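Local coordinates for protein AA9 family lytic polysaccharide monooxygenase cel61B (Hypocrea jecorina, PDB 2VTC) that oxidatively cleaves glycosidic bonds in crystalline and amorphous polysaccharides such as cellulose, as a copper-dependent lytic monooxygenase, at residues S95-Q100 against V163-S168; L180-G185 against Q193-C198. One frame throughout, in Å; residues are numbered along the deposited sequence.

Contact 1: residues S95-Q100 against V163-S168. With NAG (2-acetamido-2-deoxy-beta-D-glucopyranose), chain C.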
ATOM      1  N   SER A  95      15.017   0.059  -8.827  1.00 26.89           N
ATOM      2  CA  SER A  95      14.859   1.383  -8.232  1.00 27.02           C
ATOM      3  C   SER A  95      14.215   1.318  -6.843  1.00 27.27           C
ATOM      4  O   SER A  95      13.475   0.379  -6.526  1.00 27.30           O
ATOM      5  CB  SER A  95      14.017   2.298  -9.134  1.00 27.39           C
ATOM      6  OG  SER A  95      14.653   2.503 -10.386  1.00 30.08           O
ATOM      7  N   ASN A  96      14.509   2.321  -6.017  1.00 26.94           N
ATOM      8  CA  ASN A  96      13.841   2.477  -4.740  1.00 26.40           C
ATOM      9  C   ASN A  96      12.723   3.498  -4.845  1.00 26.16           C
ATOM     10  O   ASN A  96      12.914   4.610  -5.363  1.00 26.45           O
ATOM     11  CB  ASN A  96      14.827   2.880  -3.630  1.00 27.96           C
ATOM     12  CG  ASN A  96      15.827   1.774  -3.295  1.00 28.82           C
ATOM     13  OD1 ASN A  96      17.045   1.988  -3.336  1.00 35.81           O
ATOM     14  ND2 ASN A  96      15.329   0.598  -2.964  1.00 29.28           N
ATOM     15  N   ILE A  97      11.545   3.097  -4.376  1.00 24.56           N
ATOM     16  CA  ILE A  97      10.438   4.012  -4.196  1.00 23.94           C
ATOM     17  C   ILE A  97      10.478   4.434  -2.741  1.00 23.98           C
ATOM     18  O   ILE A  97      10.736   3.604  -1.861  1.00 24.65           O
ATOM     19  CB  ILE A  97       9.060   3.320  -4.450  1.00 23.23           C
ATOM     20  CG1 ILE A  97       9.053   2.587  -5.799  1.00 23.14           C
ATOM     21  CG2 ILE A  97       7.910   4.341  -4.308  1.00 25.05           C
ATOM     22  CD1 ILE A  97       8.000   1.484  -5.882  1.00 24.31           C
ATOM     23  N   VAL A  98      10.216   5.712  -2.491  1.00 23.45           N
ATOM     24  CA  VAL A  98      10.038   6.191  -1.126  1.00 23.20           C
ATOM     25  C   VAL A  98       8.666   6.811  -1.017  1.00 23.46           C
ATOM     26  O   VAL A  98       8.403   7.877  -1.582  1.00 23.48           O
ATOM     27  CB  VAL A  98      11.153   7.200  -0.677  1.00 23.84           C
ATOM     28  CG1 VAL A  98      10.964   7.553   0.787  1.00 23.80           C
ATOM     29  CG2 VAL A  98      12.549   6.628  -0.906  1.00 24.35           C
ATOM     30  N   PHE A  99       7.774   6.110  -0.320  1.00 23.16           N
ATOM     31  CA  PHE A  99       6.410   6.585  -0.139  1.00 23.09           C
ATOM     32  C   PHE A  99       6.419   7.616   0.984  1.00 23.79           C
ATOM     33  O   PHE A  99       6.949   7.349   2.065  1.00 24.15           O
ATOM     34  CB  PHE A  99       5.457   5.430   0.210  1.00 23.05           C
ATOM     35  CG  PHE A  99       5.303   4.405  -0.883  1.00 23.14           C
ATOM     36  CD1 PHE A  99       4.364   4.604  -1.896  1.00 23.18           C
ATOM     37  CD2 PHE A  99       6.065   3.236  -0.887  1.00 23.45           C
ATOM     38  CE1 PHE A  99       4.190   3.648  -2.916  1.00 22.61           C
ATOM     39  CE2 PHE A  99       5.915   2.271  -1.906  1.00 23.78           C
ATOM     40  CZ  PHE A  99       4.962   2.493  -2.920  1.00 22.36           C
ATOM     41  N   GLN A 100       5.844   8.780   0.711  1.00 23.78           N
ATOM     42  CA  GLN A 100       5.746   9.852   1.701  1.00 23.50           C
ATOM     43  C   GLN A 100       4.316   9.974   2.199  1.00 23.14           C
ATOM     44  O   GLN A 100       3.402  10.367   1.465  1.00 23.47           O
ATOM     45  CB  GLN A 100       6.252  11.178   1.118  1.00 23.68           C
ATOM     46  CG  GLN A 100       5.959  12.398   1.997  1.00 24.24           C
ATOM     47  CD  GLN A 100       6.838  12.460   3.246  1.00 24.00           C
ATOM     48  OE1 GLN A 100       6.373  12.216   4.373  1.00 26.61           O
ATOM     49  NE2 GLN A 100       8.099  12.779   3.049  1.00 23.67           N
ATOM     50  N   VAL A 163      10.806   1.187  -0.465  1.00 23.00           N
ATOM     51  CA  VAL A 163      10.505  -0.113  -1.053  1.00 22.54           C
ATOM     52  C   VAL A 163      11.303  -0.269  -2.346  1.00 22.62           C
ATOM     53  O   VAL A 163      11.181   0.558  -3.242  1.00 22.82           O
ATOM     54  CB  VAL A 163       8.977  -0.266  -1.365  1.00 21.89           C
ATOM     55  CG1 VAL A 163       8.686  -1.603  -2.005  1.00 22.68           C
ATOM     56  CG2 VAL A 163       8.163  -0.144  -0.078  1.00 21.35           C
ATOM     57  N   LYS A 164      12.097  -1.328  -2.427  1.00 23.17           N
ATOM     58  CA  LYS A 164      12.841  -1.680  -3.641  1.00 24.15           C
ATOM     59  C   LYS A 164      11.987  -2.435  -4.669  1.00 23.79           C
ATOM     60  O   LYS A 164      11.350  -3.445  -4.330  1.00 23.49           O
ATOM     61  CB  LYS A 164      14.074  -2.523  -3.291  1.00 24.28           C
ATOM     62  CG  LYS A 164      15.065  -2.667  -4.456  1.00 26.81           C
ATOM     63  CD  LYS A 164      16.261  -3.542  -4.085  1.00 27.19           C
ATOM     64  CE  LYS A 164      17.254  -3.635  -5.232  1.00 32.20           C
ATOM     65  NZ  LYS A 164      17.802  -2.294  -5.641  1.00 35.11           N
ATOM     66  N   ILE A 165      11.975  -1.934  -5.910  1.00 23.81           N
ATOM     67  CA  ILE A 165      11.403  -2.681  -7.044  1.00 23.84           C
ATOM     68  C   ILE A 165      12.397  -3.807  -7.381  1.00 24.17           C
ATOM     69  O   ILE A 165      13.549  -3.514  -7.690  1.00 24.73           O
ATOM     70  CB  ILE A 165      11.176  -1.756  -8.274  1.00 23.48           C
ATOM     71  CG1 ILE A 165      10.231  -0.609  -7.921  1.00 23.63           C
ATOM     72  CG2 ILE A 165      10.617  -2.557  -9.463  1.00 24.19           C
ATOM     73  CD1 ILE A 165      10.113   0.447  -9.024  1.00 23.34           C
ATOM     74  N   PRO A 166      11.972  -5.089  -7.295  1.00 24.04           N
ATOM     75  CA  PRO A 166      12.867  -6.220  -7.561  1.00 24.61           C
ATOM     76  C   PRO A 166      13.631  -6.050  -8.881  1.00 25.10           C
ATOM     77  O   PRO A 166      13.042  -5.638  -9.902  1.00 24.52           O
ATOM     78  CB  PRO A 166      11.909  -7.412  -7.642  1.00 24.57           C
ATOM     79  CG  PRO A 166      10.799  -7.024  -6.710  1.00 24.30           C
ATOM     80  CD  PRO A 166      10.612  -5.549  -6.944  1.00 24.59           C
ATOM     81  N   SER A 167      14.935  -6.320  -8.838  1.00 26.04           N
ATOM     82  CA  SER A 167      15.839  -6.083  -9.979  1.00 26.83           C
ATOM     83  C   SER A 167      15.509  -6.947 -11.192  1.00 26.43           C
ATOM     84  O   SER A 167      15.795  -6.577 -12.337  1.00 26.67           O
ATOM     85  CB  SER A 167      17.283  -6.339  -9.557  1.00 27.66           C
ATOM     86  OG  SER A 167      17.687  -5.344  -8.645  1.00 32.13           O
ATOM     87  N   SER A 168      14.899  -8.094 -10.918  1.00 25.88           N
ATOM     88  CA  SER A 168      14.569  -9.090 -11.937  1.00 26.17           C
ATOM     89  C   SER A 168      13.226  -8.850 -12.627  1.00 25.29           C
ATOM     90  O   SER A 168      12.881  -9.548 -13.586  1.00 25.81           O
ATOM     91  CB  SER A 168      14.565 -10.477 -11.303  1.00 25.92           C
ATOM     92  OG  SER A 168      13.616 -10.550 -10.251  1.00 28.58           O
TER
HETATM   93  C1  NAG C   1       4.688  15.592  -0.137  1.00 28.39           C
HETATM   94  C2  NAG C   1       4.559  17.120  -0.202  1.00 29.39           C
HETATM   95  C3  NAG C   1       4.885  17.793   1.150  1.00 30.61           C
HETATM   96  C4  NAG C   1       4.194  17.103   2.341  1.00 31.65           C
HETATM   97  C5  NAG C   1       4.251  15.571   2.189  1.00 29.47           C
HETATM   98  C6  NAG C   1       3.471  14.804   3.252  1.00 25.78           C
HETATM   99  C7  NAG C   1       4.888  18.524  -2.177  1.00 30.02           C
HETATM  100  C8  NAG C   1       5.886  19.149  -3.106  1.00 30.04           C
HETATM  101  N2  NAG C   1       5.386  17.701  -1.247  1.00 30.85           N
HETATM  102  O3  NAG C   1       4.520  19.165   1.096  1.00 32.43           O
HETATM  103  O4  NAG C   1       4.816  17.462   3.569  1.00 33.19           O
HETATM  104  O5  NAG C   1       3.809  15.159   0.894  1.00 28.59           O
HETATM  105  O6  NAG C   1       2.184  15.335   3.463  1.00 26.29           O
HETATM  106  O7  NAG C   1       3.685  18.774  -2.288  1.00 31.27           O
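Ser95 and Ile165 carry the antiparallel pairing one step past the ends of both strands: Ile165 N donates to Ser95 O over 2.8 Å, almost in line with the carbonyl bond (C=O...N angle 174°). In this immunoglobulin-like β-sandwich the contact joins strand 96-102 to strand 160-164, outermost in its four-stranded sheet. Ser95 O also meets the CA-H of Lys164 at 3.6 Å. The ladder proper rests on the hydrogen-bonded pair Ile97 and Val163, closed in both directions: Ile97 N to Val163 O and Val163 N to Ile97 O each measure 2.8 Å. On the buried face, Ile97 CD1 touches Ile165 CG1 at 3.7 Å, the two chains crossing at about a right angle, while Phe99 meets Val163 with its rim, CE2 lying 3.8 Å from CG2 in the ring plane. A face of that ring carries Ile97 CG2, and His178 stacks on the ring too. On the other face of the sheet, Lys164 runs straight to CE and then bends (chi4 60°), which brings NZ to Gly94 O. Farther along, Gln100 leans its CG on the glycan, 3.6 Å from NAG C5; an alanine here would probably leave the C5-O5 edge of that sugar without the aliphatic support of CG. Beside the lysine stem, Asn96 ND2 rests 3.4 Å from Lys164 CB.

Contact 2: residues L180-G185 against Q193-C198; sequences LLAAHG and QNYPQC. With NI (nickel (II) ion), chain E.
Leu180 and Tyr195 pair two residues inside the loop end of the antiparallel β-hairpin made by strands 172-182 and 193-204, and it is at this end of the hairpin that the AA9 fold places active-site residues. The two backbone bonds of this pair are unequal: Tyr195 N reaches Leu180 O at 2.8 Å, whereas Leu180 N to Tyr195 O is weak at 3.4 Å. Leu180 O has a second neighbour, since the Tyr195 ring turns its edge to it, CD2 lying 3.5 Å away in the ring plane. Two residues on, Gln193 N donates to Ala182 O at 3.0 Å, in the carbonyl plane; the return bond, Ala182 N to Gln193 O at 2.9 Å, is more bent (138° at the hydrogen), and the same oxygen also faces the CA-H of Leu181. Between these pairs, Leu181 and Asn194 direct their backbone polar groups outward, to bonds with Pro112 and Ile66 respectively. Pro196, which has no N-H to offer, has its carbonyl oxygen satisfied by His79 ND1.

The side chains of Ala182, Gln193 and Tyr195 share one face of the sheet, and Ala182 CB packs against Tyr195 CE2 at 3.8 Å. With its CG anti to the carbonyl carbon (chi1 -60°), Tyr195 extends its hydroxyl to the nickel ion that occupies the metal site here; His20 and His108 complete the protein ligands of what is the catalytic copper site. Gln193 and His184, probable O2-binding residues by similarity, cross with amide and imidazole planes 88° apart, and the imidazole stacks on His108. Gln193 NE2 comes within 2.7 Å of Tyr195 OH, but the angle is too poor for a hydrogen bond; that hydroxyl oxygen binds nickel at 2.5 Å.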
ATOM      1  N   LEU A 180      -0.283   0.045   5.360  1.00 16.61           N
ATOM      2  CA  LEU A 180       0.013   0.022   6.795  1.00 16.57           C
ATOM      3  C   LEU A 180      -1.123  -0.700   7.478  1.00 16.68           C
ATOM      4  O   LEU A 180      -2.304  -0.408   7.232  1.00 16.57           O
ATOM      5  CB  LEU A 180       0.131   1.449   7.360  1.00 16.48           C
ATOM      6  CG  LEU A 180       0.989   2.442   6.577  1.00 17.48           C
ATOM      7  CD1 LEU A 180       1.014   3.828   7.236  1.00 18.59           C
ATOM      8  CD2 LEU A 180       2.378   1.968   6.356  1.00 18.89           C
ATOM      9  N   LEU A 181      -0.787  -1.659   8.341  1.00 16.15           N
ATOM     10  CA  LEU A 181      -1.830  -2.357   9.094  1.00 17.35           C
ATOM     11  C   LEU A 181      -1.694  -1.924  10.557  1.00 17.95           C
ATOM     12  O   LEU A 181      -0.925  -2.539  11.312  1.00 18.42           O
ATOM     13  CB  LEU A 181      -1.695  -3.869   8.989  1.00 18.10           C
ATOM     14  CG  LEU A 181      -1.998  -4.466   7.589  1.00 19.72           C
ATOM     15  CD1 LEU A 181      -0.742  -4.363   6.733  1.00 20.95           C
ATOM     16  CD2 LEU A 181      -2.430  -5.900   7.737  1.00 23.48           C
ATOM     17  N   ALA A 182      -2.412  -0.863  10.932  1.00 17.99           N
ATOM     18  CA  ALA A 182      -2.306  -0.289  12.301  1.00 18.12           C
ATOM     19  C   ALA A 182      -3.038  -1.200  13.281  1.00 18.43           C
ATOM     20  O   ALA A 182      -4.250  -1.498  13.157  1.00 17.55           O
ATOM     21  CB  ALA A 182      -2.843   1.164  12.333  1.00 18.59           C
ATOM     22  N   ALA A 183      -2.269  -1.662  14.282  1.00 18.89           N
ATOM     23  CA  ALA A 183      -2.669  -2.786  15.100  1.00 19.13           C
ATOM     24  C   ALA A 183      -3.022  -2.445  16.566  1.00 20.26           C
ATOM     25  O   ALA A 183      -3.242  -3.358  17.342  1.00 20.43           O
ATOM     26  CB  ALA A 183      -1.567  -3.882  15.065  1.00 18.80           C
ATOM     27  N   HIS A 184      -3.080  -1.158  16.909  1.00 20.90           N
ATOM     28  CA  HIS A 184      -3.443  -0.754  18.299  1.00 22.92           C
ATOM     29  C   HIS A 184      -4.750  -1.376  18.797  1.00 23.49           C
ATOM     30  O   HIS A 184      -4.908  -1.620  20.020  1.00 23.79           O
ATOM     31  CB  HIS A 184      -3.457   0.762  18.462  1.00 23.63           C
ATOM     32  CG  HIS A 184      -4.159   1.482  17.356  1.00 25.80           C
ATOM     33  ND1 HIS A 184      -5.437   1.982  17.482  1.00 28.86           N
ATOM     34  CD2 HIS A 184      -3.757   1.782  16.097  1.00 25.83           C
ATOM     35  CE1 HIS A 184      -5.793   2.563  16.349  1.00 23.19           C
ATOM     36  NE2 HIS A 184      -4.798   2.445  15.488  1.00 28.67           N
ATOM     37  N   GLY A 185      -5.692  -1.621  17.880  1.00 22.60           N
ATOM     38  CA  GLY A 185      -6.968  -2.261  18.196  1.00 22.02           C
ATOM     39  C   GLY A 185      -7.120  -3.722  17.810  1.00 21.53           C
ATOM     40  O   GLY A 185      -8.217  -4.282  17.882  1.00 21.72           O
ATOM     41  N   GLN A 193      -6.722  -2.067  11.518  1.00 17.30           N
ATOM     42  CA  GLN A 193      -7.049  -0.986  10.581  1.00 17.30           C
ATOM     43  C   GLN A 193      -6.109  -1.047   9.383  1.00 17.20           C
ATOM     44  O   GLN A 193      -4.923  -0.786   9.538  1.00 16.54           O
ATOM     45  CB  GLN A 193      -6.944   0.400  11.232  1.00 18.00           C
ATOM     46  CG  GLN A 193      -7.892   0.596  12.421  1.00 19.60           C
ATOM     47  CD  GLN A 193      -7.715   1.911  13.181  1.00 17.68           C
ATOM     48  OE1 GLN A 193      -8.505   2.187  14.102  1.00 26.16           O
ATOM     49  NE2 GLN A 193      -6.726   2.698  12.845  1.00 18.00           N
ATOM     50  N   ASN A 194      -6.652  -1.273   8.168  1.00 15.58           N
ATOM     51  CA  ASN A 194      -5.803  -1.351   6.962  1.00 15.84           C
ATOM     52  C   ASN A 194      -5.793  -0.026   6.197  1.00 15.31           C
ATOM     53  O   ASN A 194      -6.875   0.542   5.926  1.00 17.01           O
ATOM     54  CB  ASN A 194      -6.273  -2.467   5.995  1.00 15.32           C
ATOM     55  CG  ASN A 194      -6.004  -3.879   6.502  1.00 17.45           C
ATOM     56  OD1 ASN A 194      -5.473  -4.739   5.756  1.00 21.21           O
ATOM     57  ND2 ASN A 194      -6.433  -4.172   7.708  1.00 14.80           N
ATOM     58  N   TYR A 195      -4.608   0.434   5.809  1.00 16.18           N
ATOM     59  CA  TYR A 195      -4.461   1.677   5.038  1.00 16.27           C
ATOM     60  C   TYR A 195      -3.739   1.398   3.707  1.00 15.72           C
ATOM     61  O   TYR A 195      -2.575   1.739   3.573  1.00 16.29           O
ATOM     62  CB  TYR A 195      -3.681   2.763   5.821  1.00 18.01           C
ATOM     63  CG  TYR A 195      -4.312   3.185   7.146  1.00 18.87           C
ATOM     64  CD1 TYR A 195      -5.047   4.373   7.242  1.00 18.04           C
ATOM     65  CD2 TYR A 195      -4.177   2.386   8.301  1.00 18.43           C
ATOM     66  CE1 TYR A 195      -5.658   4.760   8.465  1.00 20.46           C
ATOM     67  CE2 TYR A 195      -4.776   2.766   9.534  1.00 19.44           C
ATOM     68  CZ  TYR A 195      -5.501   3.953   9.599  1.00 20.90           C
ATOM     69  OH  TYR A 195      -6.078   4.321  10.814  1.00 21.52           O
ATOM     70  N   PRO A 196      -4.449   0.790   2.722  1.00 15.74           N
ATOM     71  CA  PRO A 196      -3.808   0.539   1.417  1.00 15.82           C
ATOM     72  C   PRO A 196      -3.803   1.780   0.517  1.00 15.67           C
ATOM     73  O   PRO A 196      -4.768   2.555   0.506  1.00 15.78           O
ATOM     74  CB  PRO A 196      -4.675  -0.561   0.799  1.00 14.78           C
ATOM     75  CG  PRO A 196      -6.046  -0.323   1.342  1.00 15.35           C
ATOM     76  CD  PRO A 196      -5.804   0.213   2.782  1.00 15.96           C
ATOM     77  N   GLN A 197      -2.708   1.955  -0.205  1.00 15.75           N
ATOM     78  CA  GLN A 197      -2.568   3.063  -1.133  1.00 15.93           C
ATOM     79  C   GLN A 197      -1.938   2.552  -2.425  1.00 16.88           C
ATOM     80  O   GLN A 197      -0.862   1.937  -2.392  1.00 16.02           O
ATOM     81  CB  GLN A 197      -1.665   4.138  -0.520  1.00 17.15           C
ATOM     82  CG  GLN A 197      -2.338   4.803   0.705  1.00 16.48           C
ATOM     83  CD  GLN A 197      -3.393   5.813   0.300  1.00 17.96           C
ATOM     84  OE1 GLN A 197      -4.588   5.506   0.223  1.00 19.70           O
ATOM     85  NE2 GLN A 197      -2.958   7.020   0.041  1.00 16.68           N
ATOM     86  N   CYS A 198      -2.612   2.814  -3.550  1.00 16.23           N
ATOM     87  CA  CYS A 198      -2.102   2.359  -4.847  1.00 16.59           C
ATOM     88  C   CYS A 198      -1.517   3.483  -5.703  1.00 17.00           C
ATOM     89  O   CYS A 198      -2.043   4.609  -5.737  1.00 17.72           O
ATOM     90  CB  CYS A 198      -3.230   1.644  -5.598  1.00 16.47           C
ATOM     91  SG  CYS A 198      -3.754   0.121  -4.859  1.00 16.60           S
TER
HETATM   92 NI    NI E1231      -5.658   6.505  11.968  1.00 23.54          NI
HETATM   93  O   HOH W   1      -5.920   8.155  13.319  1.00 27.02           O
HETATM   94  O   HOH W   2      -6.535   5.765  12.360  1.00 11.52           O

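In the fold
Along the sequence contact 1 is complete before contact 2 begins: strand 160-164 leads through the loop holding 165-168 into strand 172-182, the first arm of the hairpin in contact 2. Their centres lie about 20 Å apart, to either side of the middle of the molecule, and their nearest atoms stay about 5 Å from each other without touching. Each belongs to a different sheet, contact 1 to the four-stranded antiparallel one, contact 2 to the mixed one. Strand 193-204 links them across the core, since Ile97, Phe99 and Ile165 pack on its residues Ile201, Val199 and Val203. The strand that supplies Tyr195 to the metal site therefore also helps pair the two sheets.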